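Local coordinates for protein cycloalternan-forming enzyme (Listeria monocytogenes serovar 1/2a, PDB 5F7U) that belongs to glycoside hydrolase family 31, joining a TIM-barrel domain to several beta-rich domains, and binds glycans in a barrel pocket and at further sites, at residues A[357-362]-A[625-630]; A[525-530]-A[575-580]; A[569-574]-A[581-586]; A[590-593]-A[597-600]. The protein carries 1 engineered substitution. All coordinates share one frame; numbering follows the deposited sequence. Where two conformers were deposited one is given.

In the fold
All four contacts belong to the closed eight-stranded parallel barrel of the family 31 TIM-barrel domain. Contact 1 joins the chain before the first strand to the seventh, 628-631, so the other three are nested within its long loop. Contacts 2 and 3 share helix 555-577, with segments alternating along the chain and centres about 11 Å apart. Contact 4 follows contact 3 and lies on strand 597-599, between strands 584-585 of contact 3 and 628-631 of contact 1; its centre is about 8 Å from that of contact 1. Contacts 3 and 4 connect the barrel wall to the glycan pocket through R586 and W599, whereas contact 2 joins outer helices, its centre about 22 Å from that of contact 4.

Contact 1: residues A[357-362]-A[625-630]; sequences TTLLPK and VSYWAW
T357, T358, L359 and L360 all meet the side chain of Y627, and the apolar contacts carry most of the interface. T357 supplies a CH-pi interaction: its CG2 sits over one face, 3.6 Å from the centroid of the Y627 ring and 27° off the ring normal, displaced toward the rim. That placement follows from chi1 of T357 (-74°), which sets CG2 anti to the backbone N. L360 approaches the same ring obliquely, CD1 lying 3.6 Å from Y627 CD2, while the two side chains run past each other in opposite directions. L359 contributes at the phenol end, where its CD1 comes within 3.5 Å of Y627 OH.

These residues link two parts of the TIM barrel near the starts of its strands: 357-362 precedes the first strand, 367-369, and Y627 stands just before the seventh, 628-631. Y627 is also the centre of an inverse gamma turn, closed by a weak bond from W628 N to S626 O (2.9 Å).

No direct hydrogen bond crosses between the segments. The carbonyl O of T358 lies near the ring plane at its edge, 3.3 Å from Y627 CE2. A single water bridges the segments, 2.8 Å from T357 OG1 and accepting from S626 N at 2.9 Å. The phenol OH of Y627 is hydrogen-bonded to A709 O, beyond both segments, and F365 meets the ring edge-to-face.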
loop_
_atom_site.group_PDB
_atom_site.type_symbol
_atom_site.label_atom_id
_atom_site.label_comp_id
_atom_site.label_asym_id
_atom_site.label_seq_id
_atom_site.Cartn_x
_atom_site.Cartn_y
_atom_site.Cartn_z
ATOM N N THR A 357 -6.518 10.412 -0.405
ATOM C CA THR A 357 -5.850 10.267 0.870
ATOM C C THR A 357 -5.855 11.607 1.607
ATOM O O THR A 357 -5.598 12.645 1.009
ATOM C CB THR A 357 -4.396 9.818 0.636
ATOM O OG1 THR A 357 -4.415 8.441 0.249
ATOM C CG2 THR A 357 -3.563 9.922 1.887
ATOM N N THR A 358 -6.143 11.571 2.907
ATOM C CA THR A 358 -6.042 12.787 3.730
ATOM C C THR A 358 -4.614 12.942 4.247
ATOM O O THR A 358 -4.115 12.056 4.942
ATOM C CB THR A 358 -7.015 12.710 4.927
ATOM O OG1 THR A 358 -8.344 12.555 4.426
ATOM C CG2 THR A 358 -6.937 13.980 5.798
ATOM N N LEU A 359 -3.974 14.060 3.927
ATOM C CA LEU A 359 -2.624 14.318 4.470
ATOM C C LEU A 359 -2.597 14.229 5.987
ATOM O O LEU A 359 -3.389 14.884 6.678
ATOM C CB LEU A 359 -2.084 15.684 4.015
ATOM C CG LEU A 359 -0.660 16.015 4.497
ATOM C CD1 LEU A 359 0.386 15.035 3.966
ATOM C CD2 LEU A 359 -0.332 17.452 4.105
ATOM N N LEU A 360 -1.667 13.436 6.507
ATOM C CA LEU A 360 -1.460 13.316 7.951
ATOM C C LEU A 360 -0.324 14.226 8.395
ATOM O O LEU A 360 0.516 14.571 7.568
ATOM C CB LEU A 360 -1.116 11.856 8.278
ATOM C CG LEU A 360 -2.216 10.819 7.972
ATOM C CD1 LEU A 360 -1.696 9.450 8.356
ATOM C CD2 LEU A 360 -3.548 11.096 8.686
ATOM N N PRO A 361 -0.287 14.610 9.693
ATOM C CA PRO A 361 0.865 15.382 10.175
ATOM C C PRO A 361 2.178 14.650 10.024
ATOM O O PRO A 361 2.203 13.414 9.956
ATOM C CB PRO A 361 0.572 15.646 11.655
ATOM C CG PRO A 361 -0.649 14.916 11.989
ATOM C CD PRO A 361 -1.278 14.348 10.759
ATOM N N LYS A 362 3.265 15.422 9.964
ATOM C CA LYS A 362 4.592 14.845 9.796
ATOM C C LYS A 362 4.958 13.797 10.835
ATOM O O LYS A 362 5.665 12.838 10.527
ATOM C CB LYS A 362 5.643 15.951 9.778
ATOM C CG LYS A 362 7.003 15.450 9.303
ATOM C CD LYS A 362 7.764 16.611 8.684
ATOM C CE LYS A 362 8.808 17.171 9.577
ATOM N NZ LYS A 362 9.351 18.320 8.743
ATOM N N VAL A 625 -4.138 2.981 -1.304
ATOM C CA VAL A 625 -3.850 3.003 0.142
ATOM C C VAL A 625 -2.328 3.166 0.261
ATOM O O VAL A 625 -1.570 2.198 0.179
ATOM C CB VAL A 625 -4.381 1.743 0.870
ATOM C CG1 VAL A 625 -4.005 1.767 2.357
ATOM C CG2 VAL A 625 -5.894 1.666 0.724
ATOM N N SER A 626 -1.906 4.415 0.421
ATOM C CA SER A 626 -0.497 4.796 0.346
ATOM C C SER A 626 0.150 4.829 1.725
ATOM O O SER A 626 1.316 4.478 1.861
ATOM C CB SER A 626 -0.427 6.184 -0.295
ATOM O OG SER A 626 0.891 6.723 -0.334
ATOM N N TYR A 627 -0.607 5.260 2.740
ATOM C CA TYR A 627 -0.035 5.394 4.094
ATOM C C TYR A 627 -0.131 4.053 4.788
ATOM O O TYR A 627 -1.010 3.822 5.635
ATOM C CB TYR A 627 -0.744 6.478 4.898
ATOM C CG TYR A 627 -0.645 7.887 4.322
ATOM C CD1 TYR A 627 0.268 8.222 3.286
ATOM C CD2 TYR A 627 -1.484 8.889 4.815
ATOM C CE1 TYR A 627 0.317 9.526 2.782
ATOM C CE2 TYR A 627 -1.425 10.190 4.336
ATOM C CZ TYR A 627 -0.534 10.507 3.321
ATOM O OH TYR A 627 -0.520 11.813 2.844
ATOM N N TRP A 628 0.778 3.167 4.389
ATOM C CA TRP A 628 0.725 1.757 4.758
ATOM C C TRP A 628 1.880 1.412 5.705
ATOM O O TRP A 628 3.020 1.836 5.486
ATOM C CB TRP A 628 0.751 0.906 3.485
ATOM C CG TRP A 628 0.855 -0.592 3.721
ATOM C CD1 TRP A 628 -0.177 -1.493 3.787
ATOM C CD2 TRP A 628 2.056 -1.343 3.897
ATOM N NE1 TRP A 628 0.301 -2.747 4.014
ATOM C CE2 TRP A 628 1.673 -2.689 4.093
ATOM C CE3 TRP A 628 3.430 -1.007 3.905
ATOM C CZ2 TRP A 628 2.604 -3.715 4.266
ATOM C CZ3 TRP A 628 4.369 -2.024 4.129
ATOM C CH2 TRP A 628 3.947 -3.366 4.279
ATOM N N ALA A 629 1.556 0.609 6.726
ATOM C CA ALA A 629 2.525 0.139 7.718
ATOM C C ALA A 629 2.506 -1.374 7.790
ATOM O O ALA A 629 1.574 -2.016 7.323
ATOM C CB ALA A 629 2.176 0.679 9.099
ATOM N N TRP A 630 3.519 -1.914 8.460
ATOM C CA TRP A 630 3.512 -3.316 8.878
ATOM C C TRP A 630 4.215 -3.401 10.221
ATOM O O TRP A 630 4.938 -2.471 10.598
ATOM C CB TRP A 630 4.180 -4.216 7.819
ATOM C CG TRP A 630 5.675 -3.985 7.628
ATOM C CD1 TRP A 630 6.295 -2.799 7.275
ATOM C CD2 TRP A 630 6.713 -4.958 7.748
ATOM N NE1 TRP A 630 7.664 -2.983 7.198
ATOM C CE2 TRP A 630 7.949 -4.297 7.467
ATOM C CE3 TRP A 630 6.729 -6.327 8.050
ATOM C CZ2 TRP A 630 9.198 -4.966 7.509
ATOM C CZ3 TRP A 630 7.979 -7.008 8.072
ATOM C CH2 TRP A 630 9.187 -6.314 7.810
HETATM O O HOH W 1 -3.356 6.413 1.858
#

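Contact 2: residues A[525-530]-A[575-580]; sequences LLTEVG and KSINPE
I577 presents both of its branches to L526 and T527, and the way these three side chains are turned accounts for the contact between them. In I577 the CG2 methyl is anti to the backbone N, with CG1 beside that N (chi1 -67°). The two arms reach the other helix side by side, and T527 CG2 is near both. CG2 of I577 is the shared one: it lies 3.8 Å from L526 CB, and 3.7 Å separates it from T527 CG2. The other arm ends in CD1, which approaches L526 CD1 at 4.0 Å. Methyl and methylene groups touch while the side chains of L526 and T527 cross that of I577 at a slant.

T527 divides its two branches by polarity. Its CG2 is anti to its own carbonyl carbon and faces I577, whereas OG1 (chi1 58°) makes a weak hydrogen bond back to E523 O within its own helix.

After I577, N578 forms an Asx turn: its OD1 accepts from E580 N at 3.1 Å, with the donor standing 49° out of the carbonyl plane. ND2 of N578 bonds to I531 O.

L526 also packs on F573 and A574, so the end of helix 523-527 rests against the last turns of helix 555-577. G530, with positive phi, comes after helix 523-527. The two helices precede the fourth and fifth barrel strands, 534-536 and 584-585, respectively.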
loop_
_atom_site.group_PDB
_atom_site.type_symbol
_atom_site.label_atom_id
_atom_site.label_comp_id
_atom_site.label_asym_id
_atom_site.label_seq_id
_atom_site.Cartn_x
_atom_site.Cartn_y
_atom_site.Cartn_z
ATOM N N LEU A 525 -10.899 11.612 26.496
ATOM C CA LEU A 525 -9.569 11.097 26.147
ATOM C C LEU A 525 -8.822 12.090 25.278
ATOM O O LEU A 525 -7.607 12.242 25.392
ATOM C CB LEU A 525 -9.654 9.725 25.442
ATOM C CG LEU A 525 -10.324 8.596 26.262
ATOM C CD1 LEU A 525 -10.670 7.416 25.359
ATOM C CD2 LEU A 525 -9.440 8.130 27.422
ATOM N N LEU A 526 -9.578 12.786 24.442
ATOM C CA LEU A 526 -9.026 13.782 23.528
ATOM C C LEU A 526 -8.931 15.163 24.191
ATOM O O LEU A 526 -7.877 15.795 24.157
ATOM C CB LEU A 526 -9.868 13.821 22.253
ATOM C CG LEU A 526 -9.695 12.589 21.343
ATOM C CD1 LEU A 526 -10.953 12.343 20.537
ATOM C CD2 LEU A 526 -8.513 12.740 20.409
ATOM N N THR A 527 -10.013 15.608 24.822
ATOM C CA THR A 527 -10.070 16.981 25.322
ATOM C C THR A 527 -9.226 17.172 26.593
ATOM O O THR A 527 -8.590 18.221 26.756
ATOM C CB THR A 527 -11.520 17.441 25.558
ATOM O OG1 THR A 527 -12.151 16.557 26.478
ATOM C CG2 THR A 527 -12.309 17.422 24.254
ATOM N N GLU A 528 -9.215 16.165 27.474
ATOM C CA GLU A 528 -8.580 16.285 28.795
ATOM C C GLU A 528 -7.327 15.419 28.960
ATOM O O GLU A 528 -6.315 15.885 29.493
ATOM C CB GLU A 528 -9.595 15.963 29.898
ATOM C CG GLU A 528 -10.858 16.812 29.809
ATOM C CD GLU A 528 -11.856 16.505 30.889
ATOM O OE1 GLU A 528 -11.884 17.280 31.866
ATOM O OE2 GLU A 528 -12.620 15.514 30.763
ATOM N N VAL A 529 -7.392 14.160 28.536
ATOM C CA VAL A 529 -6.220 13.276 28.624
ATOM C C VAL A 529 -5.193 13.669 27.555
ATOM O O VAL A 529 -3.984 13.502 27.756
ATOM C CB VAL A 529 -6.599 11.771 28.537
ATOM C CG1 VAL A 529 -5.378 10.891 28.739
ATOM C CG2 VAL A 529 -7.652 11.417 29.579
ATOM N N GLY A 530 -5.682 14.212 26.437
ATOM C CA GLY A 530 -4.831 14.762 25.376
ATOM C C GLY A 530 -4.215 13.781 24.391
ATOM O O GLY A 530 -3.129 14.038 23.857
ATOM N N LYS A 575 -10.001 14.115 14.809
ATOM C CA LYS A 575 -9.530 15.326 14.128
ATOM C C LYS A 575 -10.338 16.564 14.463
ATOM O O LYS A 575 -9.789 17.681 14.517
ATOM C CB LYS A 575 -9.515 15.102 12.613
ATOM C CG LYS A 575 -8.160 14.717 12.083
ATOM C CD LYS A 575 -8.084 14.845 10.555
ATOM C CE LYS A 575 -7.734 16.257 10.127
ATOM N NZ LYS A 575 -7.400 16.368 8.667
ATOM N N SER A 576 -11.636 16.372 14.720
ATOM C CA SER A 576 -12.525 17.478 15.085
ATOM C C SER A 576 -12.094 18.154 16.388
ATOM O O SER A 576 -12.291 19.361 16.561
ATOM C CB SER A 576 -13.998 17.023 15.126
ATOM O OG SER A 576 -14.377 16.395 16.351
ATOM N N ILE A 577 -11.472 17.376 17.277
ATOM C CA ILE A 577 -10.975 17.864 18.559
ATOM C C ILE A 577 -9.486 18.216 18.501
ATOM O O ILE A 577 -9.064 19.267 19.006
ATOM C CB ILE A 577 -11.299 16.866 19.704
ATOM C CG1 ILE A 577 -12.825 16.816 19.917
ATOM C CG2 ILE A 577 -10.615 17.290 21.006
ATOM C CD1 ILE A 577 -13.359 15.589 20.626
ATOM N N ASN A 578 -8.701 17.337 17.892
ATOM C CA ASN A 578 -7.260 17.491 17.791
ATOM C C ASN A 578 -6.870 17.396 16.313
ATOM O O ASN A 578 -6.774 16.288 15.785
ATOM C CB ASN A 578 -6.573 16.386 18.614
ATOM C CG ASN A 578 -5.046 16.414 18.510
ATOM O OD1 ASN A 578 -4.456 17.239 17.813
ATOM N ND2 ASN A 578 -4.403 15.488 19.217
ATOM N N PRO A 579 -6.644 18.559 15.650
ATOM C CA PRO A 579 -6.352 18.549 14.214
ATOM C C PRO A 579 -5.140 17.682 13.804
ATOM O O PRO A 579 -5.026 17.319 12.626
ATOM C CB PRO A 579 -6.094 20.020 13.898
ATOM C CG PRO A 579 -6.843 20.784 14.927
ATOM C CD PRO A 579 -6.820 19.934 16.176
ATOM N N GLU A 580 -4.271 17.347 14.760
ATOM C CA GLU A 580 -3.072 16.531 14.520
ATOM C C GLU A 580 -3.272 15.048 14.847
ATOM O O GLU A 580 -2.294 14.289 14.889
ATOM C CB GLU A 580 -1.894 17.060 15.343
ATOM C CG GLU A 580 -1.373 18.422 14.930
ATOM C CD GLU A 580 -0.074 18.314 14.151
ATOM O OE1 GLU A 580 0.989 17.967 14.759
ATOM O OE2 GLU A 580 -0.115 18.571 12.923
#

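Contact 3: residues A[569-574]-A[581-586]; sequences SYFDFA and AVSFSR. With GLC (alpha-D-glucopyranose), chain F; GLC (alpha-D-glucopyranose), chain B.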
loop_
_atom_site.group_PDB
_atom_site.type_symbol
_atom_site.label_atom_id
_atom_site.label_comp_id
_atom_site.label_asym_id
_atom_site.label_seq_id
_atom_site.Cartn_x
_atom_site.Cartn_y
_atom_site.Cartn_z
ATOM N N SER A 569 -15.364 7.235 10.906
ATOM C CA SER A 569 -16.093 7.931 11.990
ATOM C C SER A 569 -15.144 8.358 13.096
ATOM O O SER A 569 -15.196 9.512 13.560
ATOM C CB SER A 569 -17.210 7.069 12.572
ATOM O OG SER A 569 -18.280 6.944 11.651
ATOM N N TYR A 570 -14.278 7.432 13.511
ATOM C CA TYR A 570 -13.295 7.729 14.544
ATOM C C TYR A 570 -12.251 8.742 14.089
ATOM O O TYR A 570 -11.851 9.605 14.875
ATOM C CB TYR A 570 -12.582 6.467 14.956
ATOM C CG TYR A 570 -13.104 5.756 16.175
ATOM C CD1 TYR A 570 -14.101 4.780 16.064
ATOM C CD2 TYR A 570 -12.533 5.986 17.430
ATOM C CE1 TYR A 570 -14.529 4.062 17.186
ATOM C CE2 TYR A 570 -12.954 5.280 18.557
ATOM C CZ TYR A 570 -13.951 4.312 18.424
ATOM O OH TYR A 570 -14.358 3.563 19.522
ATOM N N PHE A 571 -11.777 8.605 12.844
ATOM C CA PHE A 571 -10.752 9.501 12.303
ATOM C C PHE A 571 -11.266 10.947 12.298
ATOM O O PHE A 571 -10.577 11.857 12.773
ATOM C CB PHE A 571 -10.356 9.082 10.871
ATOM C CG PHE A 571 -9.308 9.972 10.230
ATOM C CD1 PHE A 571 -7.970 9.932 10.649
ATOM C CD2 PHE A 571 -9.654 10.837 9.189
ATOM C CE1 PHE A 571 -7.007 10.754 10.053
ATOM C CE2 PHE A 571 -8.704 11.668 8.601
ATOM C CZ PHE A 571 -7.373 11.621 9.021
ATOM N N ASP A 572 -12.479 11.132 11.767
ATOM C CA ASP A 572 -13.109 12.463 11.698
ATOM C C ASP A 572 -13.371 13.019 13.087
ATOM O O ASP A 572 -13.132 14.202 13.352
ATOM C CB ASP A 572 -14.440 12.412 10.943
ATOM C CG ASP A 572 -14.272 12.080 9.466
ATOM O OD1 ASP A 572 -13.125 12.063 8.968
ATOM O OD2 ASP A 572 -15.312 11.817 8.814
ATOM N N PHE A 573 -13.859 12.159 13.974
ATOM C CA PHE A 573 -14.130 12.577 15.357
ATOM C C PHE A 573 -12.864 13.069 16.067
ATOM O O PHE A 573 -12.869 14.156 16.663
ATOM C CB PHE A 573 -14.801 11.451 16.141
ATOM C CG PHE A 573 -14.803 11.668 17.632
ATOM C CD1 PHE A 573 -15.545 12.706 18.195
ATOM C CD2 PHE A 573 -14.066 10.823 18.468
ATOM C CE1 PHE A 573 -15.555 12.912 19.592
ATOM C CE2 PHE A 573 -14.076 11.018 19.853
ATOM C CZ PHE A 573 -14.807 12.065 20.410
ATOM N N ALA A 574 -11.791 12.284 16.010
ATOM C CA ALA A 574 -10.544 12.653 16.681
ATOM C C ALA A 574 -9.991 13.973 16.134
ATOM O O ALA A 574 -9.611 14.845 16.907
ATOM C CB ALA A 574 -9.523 11.531 16.570
ATOM N N ALA A 581 -4.521 14.642 15.082
ATOM C CA ALA A 581 -4.833 13.247 15.438
ATOM C C ALA A 581 -4.742 12.337 14.226
ATOM O O ALA A 581 -5.106 12.723 13.118
ATOM C CB ALA A 581 -6.214 13.146 16.061
ATOM N N VAL A 582 -4.245 11.125 14.444
ATOM C CA VAL A 582 -4.035 10.157 13.360
ATOM C C VAL A 582 -4.704 8.837 13.749
ATOM O O VAL A 582 -4.577 8.415 14.900
ATOM C CB VAL A 582 -2.519 9.919 13.185
ATOM C CG1 VAL A 582 -2.220 8.774 12.220
ATOM C CG2 VAL A 582 -1.856 11.198 12.691
ATOM N N SER A 583 -5.386 8.183 12.800
ATOM C CA SER A 583 -5.857 6.801 12.990
ATOM C C SER A 583 -4.891 5.764 12.418
ATOM O O SER A 583 -4.173 6.047 11.450
ATOM C CB SER A 583 -7.214 6.613 12.323
ATOM O OG SER A 583 -8.202 7.392 12.988
ATOM N N PHE A 584 -4.939 4.554 12.987
ATOM C CA PHE A 584 -4.048 3.461 12.621
ATOM C C PHE A 584 -4.982 2.249 12.623
ATOM O O PHE A 584 -5.499 1.855 13.687
ATOM C CB PHE A 584 -2.958 3.395 13.709
ATOM C CG PHE A 584 -1.740 2.590 13.339
ATOM C CD1 PHE A 584 -1.758 1.185 13.425
ATOM C CD2 PHE A 584 -0.539 3.240 12.995
ATOM C CE1 PHE A 584 -0.626 0.426 13.116
ATOM C CE2 PHE A 584 0.603 2.474 12.683
ATOM C CZ PHE A 584 0.550 1.069 12.745
ATOM N N SER A 585 -5.253 1.690 11.435
ATOM C CA SER A 585 -6.336 0.684 11.276
ATOM C C SER A 585 -5.903 -0.444 10.358
ATOM O O SER A 585 -4.853 -0.340 9.720
ATOM C CB SER A 585 -7.574 1.340 10.674
ATOM O OG SER A 585 -7.937 2.492 11.420
ATOM N N ARG A 586 -6.679 -1.530 10.302
ATOM C CA ARG A 586 -6.301 -2.636 9.402
ATOM C C ARG A 586 -7.304 -2.979 8.320
ATOM O O ARG A 586 -6.913 -3.537 7.290
ATOM C CB ARG A 586 -5.920 -3.898 10.172
ATOM C CG ARG A 586 -7.060 -4.520 10.923
ATOM C CD ARG A 586 -6.646 -5.837 11.559
ATOM N NE ARG A 586 -7.876 -6.510 11.944
ATOM C CZ ARG A 586 -7.978 -7.452 12.877
ATOM N NH1 ARG A 586 -6.897 -7.867 13.564
ATOM N NH2 ARG A 586 -9.171 -7.989 13.105
HETATM C C1 GLC F . -6.999 -12.724 17.507
HETATM C C2 GLC F . -7.822 -11.589 16.885
HETATM C C3 GLC F . -6.922 -10.474 16.334
HETATM C C4 GLC F . -6.018 -9.907 17.436
HETATM C C5 GLC F . -5.234 -11.094 18.043
HETATM C C6 GLC F . -4.358 -10.706 19.226
HETATM O O1 GLC F . -6.327 -13.470 16.482
HETATM O O2 GLC F . -8.625 -12.119 15.830
HETATM O O3 GLC F . -7.735 -9.462 15.743
HETATM O O4 GLC F . -5.069 -8.947 16.913
HETATM O O5 GLC F . -6.045 -12.215 18.460
HETATM O O6 GLC F . -3.034 -10.732 18.700
HETATM C C1 GLC B . -5.420 -7.548 17.051
HETATM C C2 GLC B . -4.386 -6.671 16.312
HETATM C C3 GLC B . -3.009 -6.648 17.004
HETATM C C4 GLC B . -3.163 -6.280 18.489
HETATM C C5 GLC B . -4.315 -7.054 19.145
HETATM C C6 GLC B . -4.612 -6.610 20.568
HETATM O O2 GLC B . -4.343 -7.012 14.923
HETATM O O3 GLC B . -2.124 -5.699 16.383
HETATM O O4 GLC B . -1.938 -6.555 19.194
HETATM O O5 GLC B . -5.542 -7.023 18.388
HETATM O O6 GLC B . -5.571 -7.552 21.087
#
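The first torsions of F571 and S583 direct them at each other: in F571 the ring carbon CG is anti to the backbone N (chi1 179°), and in S583 the hydroxyl is anti to the carbonyl carbon (chi1 -67°). S583 OG comes to the edge of the phenyl ring, near its plane, 3.5 Å from F571 CD1, and reaches the helix backbone at F571 CA, 3.4 Å away. One turn further on, A574 CB and A581 CB touch at 3.7 Å; the two small side chains are consistent with the close approach here, the CA atoms of A574 and A581 lying 5.9 Å apart.

At the far end of the strand segment, R586 reaches two sugars with an extended chain. Its NH1 donates to O3 of the chain F glucose at 2.8 Å with a fairly straight N-H...O angle of 157°, and more weakly to O2 of the chain B glucose at 3.0 Å. NE also makes a salt bridge to E540, which would limit rotation of the guanidinium. Helix 555-577 against strand 584-585 is the helix-to-strand packing of a TIM barrel, whose glycan pocket R586 lines beyond the strand's C-terminal end.

Contact 4: residues A[590-593]-A[597-600]; sequences SGAQ and IYWS. With GLC (alpha-D-glucopyranose), chain B.
The phenol OH of Y598 donates to the carbonyl O of A592 at 2.7 Å, the one hydrogen bond across this contact. The bond reaches the oxygen from the side: the C=O...donor angle is 113°, and the donor is tilted 32° from the carbonyl plane. The same oxygen lies near the ring plane at its edge, 3.2 Å from Y598 CE1. The methyl of A592 adds an apolar touch, CB to Y598 CZ at 3.6 Å, so polar and apolar contacts both fall on the phenol end of the ring. With chi1 at -68°, CG of Y598 stands anti to its carbonyl carbon, and the ring extends from the strand to the loop.

The loop has bonds of its own. The Q593 side chain leaves its backbone away from the strand, and its OE1 accepts a weak bond from G591 N at 3.1 Å, while NE2 donates to G355 O and T354 OG1, tying the short 3-10 segment to the end of helix 343-354.

W599, which follows Y598 in the strand, lies toward the bound sugar. Its CZ2 is 3.4 Å from the chain B glucose O2, an atom at the indole edge near the ring plane, and K535 makes a cation-pi contact with the indole. This alternation is that of a TIM-barrel strand, here the sixth: Y598 faces outward, touching V567 of helix 555-577, and W599 faces the glycan pocket.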
loop_
_atom_site.group_PDB
_atom_site.type_symbol
_atom_site.label_atom_id
_atom_site.label_comp_id
_atom_site.label_asym_id
_atom_site.label_seq_id
_atom_site.Cartn_x
_atom_site.Cartn_y
_atom_site.Cartn_z
ATOM N N SER A 590 -12.971 0.345 -0.629
ATOM C CA SER A 590 -12.778 1.602 -1.372
ATOM C C SER A 590 -13.167 2.809 -0.515
ATOM O O SER A 590 -14.211 2.804 0.155
ATOM C CB SER A 590 -13.627 1.610 -2.641
ATOM O OG SER A 590 -14.993 1.572 -2.312
ATOM N N GLY A 591 -12.302 3.825 -0.522
ATOM C CA GLY A 591 -12.464 5.021 0.340
ATOM C C GLY A 591 -11.694 4.932 1.647
ATOM O O GLY A 591 -11.550 5.946 2.336
ATOM N N ALA A 592 -11.195 3.738 2.001
ATOM C CA ALA A 592 -10.383 3.591 3.223
ATOM C C ALA A 592 -9.281 4.651 3.288
ATOM O O ALA A 592 -8.955 5.160 4.359
ATOM C CB ALA A 592 -9.753 2.215 3.273
ATOM N N GLN A 593 -8.727 4.981 2.126
ATOM C CA GLN A 593 -7.597 5.906 2.043
ATOM C C GLN A 593 -7.875 7.297 2.619
ATOM O O GLN A 593 -6.926 7.991 2.979
ATOM C CB GLN A 593 -7.103 6.009 0.589
ATOM C CG GLN A 593 -8.107 6.676 -0.356
ATOM C CD GLN A 593 -9.070 5.707 -1.028
ATOM O OE1 GLN A 593 -9.264 4.573 -0.596
ATOM N NE2 GLN A 593 -9.675 6.163 -2.116
ATOM N N ILE A 597 -3.789 5.697 8.618
ATOM C CA ILE A 597 -2.779 4.670 8.311
ATOM C C ILE A 597 -3.441 3.295 8.286
ATOM O O ILE A 597 -4.364 3.044 9.081
ATOM C CB ILE A 597 -1.646 4.679 9.380
ATOM C CG1 ILE A 597 -0.851 5.976 9.256
ATOM C CG2 ILE A 597 -0.710 3.469 9.235
ATOM C CD1 ILE A 597 -0.003 6.304 10.463
ATOM N N TYR A 598 -2.980 2.419 7.389
ATOM C CA TYR A 598 -3.401 0.990 7.424
ATOM C C TYR A 598 -2.185 0.132 7.628
ATOM O O TYR A 598 -1.190 0.324 6.913
ATOM C CB TYR A 598 -4.183 0.590 6.139
ATOM C CG TYR A 598 -5.503 1.305 6.146
ATOM C CD1 TYR A 598 -5.577 2.647 5.740
ATOM C CD2 TYR A 598 -6.653 0.704 6.686
ATOM C CE1 TYR A 598 -6.770 3.362 5.837
ATOM C CE2 TYR A 598 -7.846 1.420 6.781
ATOM C CZ TYR A 598 -7.898 2.738 6.359
ATOM O OH TYR A 598 -9.089 3.445 6.434
ATOM N N TRP A 599 -2.238 -0.779 8.614
ATOM C CA TRP A 599 -1.136 -1.761 8.771
ATOM C C TRP A 599 -1.563 -3.148 8.335
ATOM O O TRP A 599 -2.752 -3.447 8.320
ATOM C CB TRP A 599 -0.527 -1.745 10.185
ATOM C CG TRP A 599 -1.101 -2.736 11.158
ATOM C CD1 TRP A 599 -0.555 -3.930 11.505
ATOM C CD2 TRP A 599 -2.318 -2.609 11.923
ATOM N NE1 TRP A 599 -1.342 -4.556 12.451
ATOM C CE2 TRP A 599 -2.431 -3.779 12.719
ATOM C CE3 TRP A 599 -3.305 -1.617 12.031
ATOM C CZ2 TRP A 599 -3.511 -4.003 13.599
ATOM C CZ3 TRP A 599 -4.370 -1.817 12.923
ATOM C CH2 TRP A 599 -4.474 -3.029 13.682
ATOM N N SER A 600 -0.586 -3.974 7.949
ATOM C CA SER A 600 -0.844 -5.266 7.300
ATOM C C SER A 600 -1.315 -6.391 8.233
ATOM O O SER A 600 -1.468 -7.537 7.808
ATOM C CB SER A 600 0.395 -5.676 6.500
ATOM O OG SER A 600 1.449 -6.020 7.391
HETATM C C1 GLC B . -5.420 -7.548 17.051
HETATM C C2 GLC B . -4.386 -6.671 16.312
HETATM C C3 GLC B . -3.009 -6.648 17.004
HETATM C C4 GLC B . -3.163 -6.280 18.489
HETATM C C5 GLC B . -4.315 -7.054 19.145
HETATM C C6 GLC B . -4.612 -6.610 20.568
HETATM O O2 GLC B . -4.343 -7.012 14.923
HETATM O O3 GLC B . -2.124 -5.699 16.383
HETATM O O4 GLC B . -1.938 -6.555 19.194
HETATM O O5 GLC B . -5.542 -7.023 18.388
HETATM O O6 GLC B . -5.571 -7.552 21.087
#